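PDB 4CUA: beta-galactosidase from Streptococcus pneumoniae, which hydrolyses terminal beta-galactosides as a full-length enzyme, this fragment being a carbohydrate-binding module that probably helps it hold on to glycans. Local coordinates for residues S32-K37 with T171-V176; L79-H84 with I158-V163; K129-L134 with F148-V153. All blocks are in the same frame, centred on the assembly; numbering follows the deposited sequence.

Contact 1 of 3, residues S32-K37 with T171-V176; sequences SNVNDK and TSITEV. With CA (calcium ion), chain C; EDO (1,2-ethanediol), chain F.
The backbone of Val-176 donates its N-H to the carbonyl of Val-34, N to O 2.8 Å and nearly straight at 170°, so that the last turn of the 3-10 segment is pinned to the strand just past the corner at Thr-174. Beside this bond the branches of Val-34 make an apolar contact with segment 171-176. Val-34 CG1 rests 3.9 Å from Ile-173 CG2, while its other branch, CG2, meets CG2 of Val-176.

The principle on display is that one ion can tie two remote pieces of chain together. In this galactose-binding-like beta-sandwich, a calcium ion sits between the loop 32-37 and the strand corner. The loop supplies Asn-33 O, 2.3 Å from the calcium, and Asp-36 OD1, 2.4 Å from it. Segment 171-176 supplies Thr-174 O at 2.4 Å and Glu-175 OE1 at 2.3 Å from the same ion. Leu-38 O and the side chain of Asn-47 complete the site, and the ion probably offsets the repulsion expected among its closely gathered oxygen ligands.

Glu-175 works with both of its oxygens. Its CB points away from the loop, but the chain bends at chi2 (73°) and brings the carboxylate back over the loop, turned nearly parallel to that of Asp-36 (planes 20° apart). While OE1 holds the metal and takes a weak bond from Asp-36 N, OE2 receives the N-H of Lys-37, N to OE2 2.8 Å, on its syn side but well out of the carboxylate plane. The bond from Lys-37 N helps fix the rotation of the carboxylate whose other oxygen binds calcium. At the outer end, Asn-33 turns its amide from the metal, and ND2 donates to O1 of a 1,2-ethanediol molecule, 2.9 Å away.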
loop_
_atom_site.group_PDB
_atom_site.type_symbol
_atom_site.label_atom_id
_atom_site.label_comp_id
_atom_site.label_asym_id
_atom_site.label_seq_id
_atom_site.Cartn_x
_atom_site.Cartn_y
_atom_site.Cartn_z
ATOM N N SER A 32 4.503 1.523 7.754
ATOM C CA SER A 32 5.389 2.691 7.549
ATOM C C SER A 32 6.666 2.280 6.827
ATOM O O SER A 32 7.304 3.079 6.138
ATOM C CB SER A 32 5.719 3.344 8.911
ATOM O OG SER A 32 6.235 2.390 9.815
ATOM N N ASN A 33 7.054 1.001 6.893
ATOM C CA ASN A 33 8.149 0.513 6.071
ATOM C C ASN A 33 7.998 0.614 4.608
ATOM O O ASN A 33 8.965 0.479 3.888
ATOM C CB ASN A 33 8.468 -0.932 6.409
ATOM C CG ASN A 33 9.127 -1.094 7.784
ATOM O OD1 ASN A 33 9.753 -0.163 8.318
ATOM N ND2 ASN A 33 9.067 -2.287 8.307
ATOM N N VAL A 34 6.773 0.782 4.085
ATOM C CA VAL A 34 6.614 0.741 2.644
ATOM C C VAL A 34 6.858 2.097 1.924
ATOM O O VAL A 34 6.813 2.137 0.711
ATOM C CB VAL A 34 5.293 0.150 2.137
ATOM C CG1 VAL A 34 5.001 -1.202 2.810
ATOM C CG2 VAL A 34 4.100 1.121 2.322
ATOM N N ASN A 35 7.012 3.170 2.703
ATOM C CA ASN A 35 7.266 4.458 2.045
ATOM C C ASN A 35 8.341 5.187 2.771
ATOM O O ASN A 35 8.356 6.457 2.825
ATOM C CB ASN A 35 5.986 5.310 1.942
ATOM C CG ASN A 35 5.460 5.770 3.261
ATOM O OD1 ASN A 35 5.691 5.210 4.307
ATOM N ND2 ASN A 35 4.631 6.864 3.183
ATOM N N ASP A 36 9.350 4.427 3.250
ATOM C CA ASP A 36 10.464 4.974 4.026
ATOM C C ASP A 36 11.738 5.204 3.180
ATOM O O ASP A 36 12.784 5.611 3.750
ATOM C CB ASP A 36 10.764 4.154 5.244
ATOM C CG ASP A 36 11.254 2.771 4.941
ATOM O OD1 ASP A 36 11.363 2.392 3.793
ATOM O OD2 ASP A 36 11.471 2.054 5.926
ATOM N N LYS A 37 11.650 4.953 1.894
ATOM C CA LYS A 37 12.734 5.128 0.907
ATOM C C LYS A 37 13.818 4.108 1.092
ATOM O O LYS A 37 14.865 4.212 0.435
ATOM C CB LYS A 37 13.306 6.577 0.904
ATOM C CG LYS A 37 12.228 7.596 0.435
ATOM C CD LYS A 37 12.628 8.987 0.837
ATOM C CE LYS A 37 12.254 9.237 2.307
ATOM N NZ LYS A 37 12.558 10.578 2.859
ATOM N N THR A 171 1.725 -11.941 2.832
ATOM C CA THR A 171 2.135 -11.103 1.705
ATOM C C THR A 171 3.181 -10.159 2.250
ATOM O O THR A 171 3.195 -9.838 3.436
ATOM C CB THR A 171 0.951 -10.360 1.132
ATOM O OG1 THR A 171 0.007 -11.364 0.696
ATOM C CG2 THR A 171 1.350 -9.536 -0.085
ATOM N N SER A 172 4.060 -9.718 1.366
ATOM C CA SER A 172 5.180 -8.900 1.771
ATOM C C SER A 172 5.593 -7.830 0.738
ATOM O O SER A 172 5.762 -8.128 -0.435
ATOM C CB SER A 172 6.374 -9.795 2.048
ATOM O OG SER A 172 7.553 -9.092 2.442
ATOM N N ILE A 173 5.860 -6.631 1.213
ATOM C CA ILE A 173 6.224 -5.468 0.394
ATOM C C ILE A 173 7.331 -4.691 1.084
ATOM O O ILE A 173 7.165 -4.237 2.200
ATOM C CB ILE A 173 5.020 -4.548 0.214
ATOM C CG1 ILE A 173 3.912 -5.216 -0.590
ATOM C CG2 ILE A 173 5.436 -3.233 -0.485
ATOM C CD1 ILE A 173 2.596 -4.435 -0.582
ATOM N N THR A 174 8.452 -4.483 0.358
ATOM C CA THR A 174 9.535 -3.636 0.932
ATOM C C THR A 174 9.295 -2.116 0.702
ATOM O O THR A 174 9.636 -1.331 1.544
ATOM C CB THR A 174 10.905 -4.052 0.461
ATOM O OG1 THR A 174 11.880 -3.198 1.078
ATOM C CG2 THR A 174 11.093 -4.066 -1.000
ATOM N N GLU A 175 8.652 -1.781 -0.410
ATOM C CA GLU A 175 8.418 -0.360 -0.757
ATOM C C GLU A 175 7.354 -0.297 -1.799
ATOM O O GLU A 175 7.298 -1.149 -2.671
ATOM C CB GLU A 175 9.744 0.260 -1.260
ATOM C CG GLU A 175 9.778 1.785 -1.301
ATOM C CD GLU A 175 9.862 2.490 0.010
ATOM O OE1 GLU A 175 9.906 1.860 1.085
ATOM O OE2 GLU A 175 9.896 3.775 0.011
ATOM N N VAL A 176 6.561 0.789 -1.714
ATOM C CA VAL A 176 5.708 1.192 -2.812
ATOM C C VAL A 176 6.170 2.554 -3.271
ATOM O O VAL A 176 6.805 3.280 -2.496
ATOM C CB VAL A 176 4.231 1.265 -2.440
ATOM C CG1 VAL A 176 3.781 -0.082 -1.854
ATOM C CG2 VAL A 176 3.934 2.408 -1.478
HETATM CA CA CA C . 10.826 0.400 2.593
HETATM C C1 EDO F . 11.572 -3.959 10.222
HETATM O O1 EDO F . 10.375 -3.383 10.684
HETATM C C2 EDO F . 11.294 -5.316 9.600
HETATM O O2 EDO F . 10.557 -5.186 8.354
#

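Contact 2 of 3, residues L79-H84 with I158-V163; sequences LSVGFH and IRIRMV. With EDO (1,2-ethanediol), chain E.
Leu-79 leans its CD2 branch on Ile-160 CB at 4.1 Å in the core of a beta-sandwich. The two strands belong to facing layers: over these short segments the axes pass 9.6 Å apart and cross at 45°, so side chains alone bridge the gap. Leu-79 also touches Ile-158, in one of the two positions modelled for that isoleucine. Ile-160, its CG1 trans to the backbone N (chi1 -176°), brings CD1 into loose contact with Val-81 CG2 and, near its plane, the edge of the Phe-83 ring.

That ring is also approached at its edge by Met-162, present as selenomethionine. SE lies in the ring plane, 3.9 Å from Phe-83 CE1, an edge-on Met-aromatic contact. One face of the same ring carries Val-81 CG1.

Ile-173 of the strand 172-177 touches Val-81, Phe-83 and Met-162, while Ile-97 of strand 94-100 touches Ile-160, and Val-61 of strand 58-67 touches Met-162. Alternation sends the arginines to the opposite face of 158-163. There Glu-98 forms salt bridges with both Arg-159 and Arg-161, Trp-128 makes a cation-pi contact with Arg-159, and Arg-159 NH1 donates to O2 of a 1,2-ethanediol at 2.7 Å.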
loop_
_atom_site.group_PDB
_atom_site.type_symbol
_atom_site.label_atom_id
_atom_site.label_comp_id
_atom_site.label_asym_id
_atom_site.label_seq_id
_atom_site.Cartn_x
_atom_site.Cartn_y
_atom_site.Cartn_z
ATOM N N LEU A 79 1.131 2.952 -9.774
ATOM C CA LEU A 79 1.597 2.390 -8.514
ATOM C C LEU A 79 2.679 1.440 -8.809
ATOM O O LEU A 79 2.594 0.658 -9.711
ATOM C CB LEU A 79 0.443 1.631 -7.878
ATOM C CG LEU A 79 0.760 0.868 -6.565
ATOM C CD1 LEU A 79 1.188 1.773 -5.417
ATOM C CD2 LEU A 79 -0.396 -0.085 -6.179
ATOM N N SER A 80 3.752 1.478 -8.010
ATOM C CA SER A 80 4.802 0.475 -8.111
ATOM C C SER A 80 4.963 -0.188 -6.748
ATOM O O SER A 80 4.934 0.474 -5.739
ATOM C CB SER A 80 6.140 1.099 -8.509
ATOM O OG SER A 80 6.047 1.805 -9.722
ATOM N N VAL A 81 5.151 -1.509 -6.772
ATOM C CA VAL A 81 5.236 -2.302 -5.536
ATOM C C VAL A 81 6.372 -3.274 -5.627
ATOM O O VAL A 81 6.426 -4.140 -6.496
ATOM C CB VAL A 81 3.961 -3.100 -5.290
ATOM C CG1 VAL A 81 4.021 -3.847 -3.945
ATOM C CG2 VAL A 81 2.745 -2.239 -5.356
ATOM N N GLY A 82 7.274 -3.162 -4.671
ATOM C CA GLY A 82 8.388 -4.084 -4.540
ATOM C C GLY A 82 8.012 -5.226 -3.618
ATOM O O GLY A 82 8.096 -5.090 -2.412
ATOM N N PHE A 83 7.597 -6.327 -4.184
ATOM C CA PHE A 83 7.308 -7.502 -3.380
ATOM C C PHE A 83 8.576 -8.155 -2.881
ATOM O O PHE A 83 9.577 -8.286 -3.614
ATOM C CB PHE A 83 6.435 -8.490 -4.186
ATOM C CG PHE A 83 5.072 -7.958 -4.497
ATOM C CD1 PHE A 83 4.127 -7.805 -3.491
ATOM C CD2 PHE A 83 4.724 -7.541 -5.786
ATOM C CE1 PHE A 83 2.868 -7.283 -3.782
ATOM C CE2 PHE A 83 3.485 -7.004 -6.060
ATOM C CZ PHE A 83 2.551 -6.875 -5.061
ATOM N N HIS A 84 8.524 -8.702 -1.670
ATOM C CA HIS A 84 9.591 -9.442 -1.068
ATOM C C HIS A 84 9.160 -10.876 -0.823
ATOM O O HIS A 84 8.010 -11.125 -0.636
ATOM C CB HIS A 84 10.076 -8.719 0.217
ATOM C CG HIS A 84 10.695 -9.621 1.244
ATOM N ND1 HIS A 84 9.937 -10.365 2.098
ATOM C CD2 HIS A 84 11.982 -9.943 1.502
ATOM C CE1 HIS A 84 10.717 -11.089 2.882
ATOM N NE2 HIS A 84 11.972 -10.853 2.546
ATOM N N ILE A 158 -4.982 5.619 -2.490
ATOM C CA ILE A 158 -5.129 4.388 -3.180
ATOM C C ILE A 158 -4.620 3.299 -2.287
ATOM O O ILE A 158 -3.819 3.581 -1.392
ATOM C CB ILE A 158 -4.507 4.362 -4.599
ATOM C CG1 ILE A 158 -2.974 4.414 -4.499
ATOM C CG2 ILE A 158 -5.139 5.486 -5.425
ATOM C CD1 ILE A 158 -2.260 3.873 -5.711
ATOM N N ARG A 159 -5.082 2.101 -2.552
ATOM C CA ARG A 159 -4.597 0.910 -1.879
ATOM C C ARG A 159 -4.577 -0.290 -2.796
ATOM O O ARG A 159 -5.276 -0.340 -3.842
ATOM C CB ARG A 159 -5.391 0.568 -0.626
ATOM C CG ARG A 159 -6.779 -0.024 -0.875
ATOM C CD ARG A 159 -7.539 -0.123 0.439
ATOM N NE ARG A 159 -8.803 -0.810 0.175
ATOM C CZ ARG A 159 -9.707 -1.017 1.142
ATOM N NH1 ARG A 159 -9.452 -0.663 2.395
ATOM N NH2 ARG A 159 -10.828 -1.624 0.823
ATOM N N ILE A 160 -3.745 -1.248 -2.449
ATOM C CA ILE A 160 -3.688 -2.522 -3.082
ATOM C C ILE A 160 -4.124 -3.573 -2.036
ATOM O O ILE A 160 -3.549 -3.704 -1.009
ATOM C CB ILE A 160 -2.336 -2.792 -3.812
ATOM C CG1 ILE A 160 -2.374 -4.098 -4.536
ATOM C CG2 ILE A 160 -1.149 -2.712 -2.834
ATOM C CD1 ILE A 160 -1.170 -4.415 -5.400
ATOM N N ARG A 161 -5.182 -4.308 -2.390
ATOM C CA ARG A 161 -5.837 -5.278 -1.490
ATOM C C ARG A 161 -5.549 -6.657 -2.027
ATOM O O ARG A 161 -5.828 -6.986 -3.218
ATOM C CB ARG A 161 -7.325 -4.954 -1.460
ATOM C CG ARG A 161 -8.121 -5.905 -0.553
ATOM C CD ARG A 161 -9.475 -5.354 -0.267
ATOM N NE ARG A 161 -10.226 -4.956 -1.460
ATOM C CZ ARG A 161 -10.865 -5.778 -2.276
ATOM N NH1 ARG A 161 -10.929 -7.084 -2.042
ATOM N NH2 ARG A 161 -11.495 -5.260 -3.312
HETATM N N MSE A 162 -4.948 -7.498 -1.187
HETATM C CA MSE A 162 -4.204 -8.645 -1.637
HETATM C C MSE A 162 -4.436 -9.919 -0.849
HETATM O O MSE A 162 -4.515 -9.860 0.372
HETATM C CB MSE A 162 -2.694 -8.395 -1.445
HETATM C CG MSE A 162 -2.245 -7.188 -2.283
HETATM SE SE MSE A 162 -0.442 -6.601 -1.761
HETATM C CE MSE A 162 -0.873 -5.936 0.023
ATOM N N VAL A 163 -4.578 -11.039 -1.523
ATOM C CA VAL A 163 -4.709 -12.323 -0.830
ATOM C C VAL A 163 -3.408 -13.064 -0.916
ATOM O O VAL A 163 -2.816 -13.220 -2.017
ATOM C CB VAL A 163 -5.826 -13.178 -1.454
ATOM C CG1 VAL A 163 -5.981 -14.432 -0.612
ATOM C CG2 VAL A 163 -7.132 -12.433 -1.460
HETATM C C1 EDO E . -8.664 -0.911 5.415
HETATM O O1 EDO E . -8.582 -1.217 6.728
HETATM C C2 EDO E . -7.328 -0.133 5.071
HETATM O O2 EDO E . -7.102 -0.276 3.769
#

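Contact 3 of 3, residues K129-L134 with F148-V153; sequences KPVTNL and FSFDKV
Asp-151 OD2 is gripped by two donors from the passing chain: Thr-132 OG1 at 2.6 Å and Asn-133 ND2 at 2.8 Å from that one oxygen. The contact lies at the margin of the beta-sandwich, where the chain leaves strand 128-130 of one layer and runs beside strand 145-155 of the other, an example of how one acidic side chain can help fasten a loop to a neighbouring strand.

The two donors come from different directions. The threonine hydroxyl reaches the oxygen on its anti side, slightly out of the carboxylate plane, whereas the amide uses the syn lone pair and keeps that oxygen almost in its own plane, although the amide and carboxylate planes stand 62° apart. Such double donation probably favours the ionised aspartate. The backbone reinforces the clamp, since Asp-151 N donates to Thr-132 O at 3.0 Å and 176°. Water fills in nearby: one molecule takes the N-H of Thr-132, 2.9 Å from N, and donates to Asp-151 O, and a second donates to Asn-133 O and, weakly, to Asp-151 OD1.

Beside these polar bonds lies an apolar contact. Val-131 sets CG1 over one face of the Phe-150 ring, 3.9 Å from the centroid and toward the rim, a CH-pi contact. With chi1 at 45°, Phe-150 swings its ring in under the valine, whose CG2 touches CB of the same phenylalanine. Strand 70-83 adds Val-76 to the surroundings of Phe-150, and Ile-97 of strand 94-100 lies against Val-131.

Leu-134 closes the crossing. Its CD1 meets the edge of the Phe-150 ring, 4.1 Å from CD2, and also touches Phe-148 CB. Alongside, the CA-H of Leu-134 points at the carbonyl of Ser-149, CA to O 3.4 Å.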
loop_
_atom_site.group_PDB
_atom_site.type_symbol
_atom_site.label_atom_id
_atom_site.label_comp_id
_atom_site.label_asym_id
_atom_site.label_seq_id
_atom_site.Cartn_x
_atom_site.Cartn_y
_atom_site.Cartn_z
ATOM N N LYS A 129 -13.482 2.306 -5.035
ATOM C CA LYS A 129 -13.772 1.699 -6.313
ATOM C C LYS A 129 -12.511 1.157 -6.936
ATOM O O LYS A 129 -11.390 1.698 -6.629
ATOM C CB LYS A 129 -14.348 2.726 -7.297
ATOM C CG LYS A 129 -15.751 3.219 -6.916
ATOM C CD LYS A 129 -16.362 3.959 -8.092
ATOM C CE LYS A 129 -17.726 4.477 -7.680
ATOM N NZ LYS A 129 -18.281 5.327 -8.760
ATOM N N PRO A 130 -12.621 0.139 -7.783
ATOM C CA PRO A 130 -11.445 -0.376 -8.449
ATOM C C PRO A 130 -10.931 0.534 -9.547
ATOM O O PRO A 130 -11.712 1.211 -10.175
ATOM C CB PRO A 130 -11.880 -1.693 -9.042
ATOM C CG PRO A 130 -13.349 -1.457 -9.337
ATOM C CD PRO A 130 -13.851 -0.591 -8.237
ATOM N N VAL A 131 -9.612 0.617 -9.706
ATOM C CA VAL A 131 -9.057 1.347 -10.812
ATOM C C VAL A 131 -9.539 0.699 -12.146
ATOM O O VAL A 131 -9.863 -0.471 -12.226
ATOM C CB VAL A 131 -7.530 1.459 -10.709
ATOM C CG1 VAL A 131 -7.225 2.236 -9.438
ATOM C CG2 VAL A 131 -6.826 0.119 -10.859
ATOM N N THR A 132 -9.553 1.513 -13.197
ATOM C CA THR A 132 -9.981 1.015 -14.515
ATOM C C THR A 132 -8.844 0.969 -15.517
ATOM O O THR A 132 -7.904 1.729 -15.417
ATOM C CB THR A 132 -11.120 1.907 -15.057
ATOM O OG1 THR A 132 -10.766 3.282 -15.082
ATOM C CG2 THR A 132 -12.311 1.786 -14.184
ATOM N N ASN A 133 -8.951 0.061 -16.461
ATOM C CA ASN A 133 -7.964 -0.159 -17.487
ATOM C C ASN A 133 -6.556 -0.331 -16.922
ATOM O O ASN A 133 -5.565 0.276 -17.336
ATOM C CB ASN A 133 -8.023 0.982 -18.501
ATOM C CG ASN A 133 -9.307 0.937 -19.343
ATOM O OD1 ASN A 133 -9.537 -0.032 -20.035
ATOM N ND2 ASN A 133 -10.131 1.903 -19.159
ATOM N N LEU A 134 -6.535 -1.191 -15.943
ATOM C CA LEU A 134 -5.290 -1.609 -15.339
ATOM C C LEU A 134 -4.358 -2.255 -16.326
ATOM O O LEU A 134 -4.723 -3.184 -17.055
ATOM C CB LEU A 134 -5.555 -2.591 -14.201
ATOM C CG LEU A 134 -4.283 -3.026 -13.430
ATOM C CD1 LEU A 134 -3.586 -1.914 -12.665
ATOM C CD2 LEU A 134 -4.727 -4.158 -12.457
ATOM N N PHE A 148 2.394 -0.849 -12.084
ATOM C CA PHE A 148 0.983 -0.793 -12.445
ATOM C C PHE A 148 0.622 0.592 -12.946
ATOM O O PHE A 148 1.151 1.593 -12.490
ATOM C CB PHE A 148 0.099 -1.078 -11.200
ATOM C CG PHE A 148 0.399 -2.369 -10.521
ATOM C CD1 PHE A 148 -0.141 -3.569 -10.927
ATOM C CD2 PHE A 148 1.258 -2.385 -9.419
ATOM C CE1 PHE A 148 0.147 -4.761 -10.272
ATOM C CE2 PHE A 148 1.532 -3.577 -8.766
ATOM C CZ PHE A 148 0.975 -4.769 -9.171
ATOM N N SER A 149 -0.250 0.635 -13.975
ATOM C CA SER A 149 -0.778 1.891 -14.464
ATOM C C SER A 149 -2.268 1.685 -14.767
ATOM O O SER A 149 -2.700 0.554 -14.990
ATOM C CB SER A 149 -0.002 2.408 -15.675
ATOM O OG SER A 149 -0.112 1.557 -16.784
ATOM N N PHE A 150 -2.985 2.769 -14.667
ATOM C CA PHE A 150 -4.439 2.753 -14.745
ATOM C C PHE A 150 -4.935 4.141 -15.068
ATOM O O PHE A 150 -4.212 5.154 -15.096
ATOM C CB PHE A 150 -5.056 2.182 -13.434
ATOM C CG PHE A 150 -4.442 2.721 -12.188
ATOM C CD1 PHE A 150 -4.825 3.921 -11.686
ATOM C CD2 PHE A 150 -3.434 1.982 -11.526
ATOM C CE1 PHE A 150 -4.239 4.463 -10.531
ATOM C CE2 PHE A 150 -2.834 2.522 -10.397
ATOM C CZ PHE A 150 -3.218 3.742 -9.916
ATOM N N ASP A 151 -6.231 4.225 -15.403
ATOM C CA ASP A 151 -6.791 5.516 -15.694
ATOM C C ASP A 151 -6.619 6.498 -14.534
ATOM O O ASP A 151 -6.863 6.175 -13.381
ATOM C CB ASP A 151 -8.283 5.384 -16.019
ATOM C CG ASP A 151 -8.563 4.621 -17.302
ATOM O OD1 ASP A 151 -7.741 4.611 -18.274
ATOM O OD2 ASP A 151 -9.634 3.958 -17.328
ATOM N N LYS A 152 -6.227 7.722 -14.805
ATOM C CA LYS A 152 -6.088 8.715 -13.831
ATOM C C LYS A 152 -7.345 8.966 -12.985
ATOM O O LYS A 152 -8.464 9.052 -13.558
ATOM C CB LYS A 152 -5.665 9.972 -14.560
ATOM C CG LYS A 152 -5.481 11.193 -13.760
ATOM C CD LYS A 152 -4.989 12.255 -14.780
ATOM C CE LYS A 152 -5.914 12.432 -16.011
ATOM N NZ LYS A 152 -5.458 13.413 -17.079
ATOM N N VAL A 153 -7.188 9.016 -11.666
ATOM C CA VAL A 153 -8.212 9.377 -10.687
ATOM C C VAL A 153 -7.698 10.456 -9.742
ATOM O O VAL A 153 -6.489 10.506 -9.410
ATOM C CB VAL A 153 -8.684 8.144 -9.858
ATOM C CG1 VAL A 153 -9.398 7.153 -10.709
ATOM C CG2 VAL A 153 -7.540 7.444 -9.154
HETATM O O HOH W 1 -8.601 4.113 -12.509
HETATM O O HOH W 2 -4.984 2.724 -18.324
#

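Strand 70-83 joins the three contacts. Among its neighbours in the sheet are 172-177, from contact 1, and 145-155, from contact 3, so contact 2 lies between the others: its centre is 9 Å from that of contact 1 and 13 Å from that of contact 3. Glu-175 O takes a probable hydrogen bond from Gly-82 N at 2.8 Å, and Ser-172 OG a probable one with His-84 ND1 at 2.7 Å. Across the strand, Leu-79 O pairs probably with Phe-148 N, also 2.8 Å. Contacts 1 and 3 do not touch. The calcium ion of contact 1 lies about 10 Å from the Val-81 side chain of contact 2, while contact 3 lies on the other side of the chain's centre from contact 1.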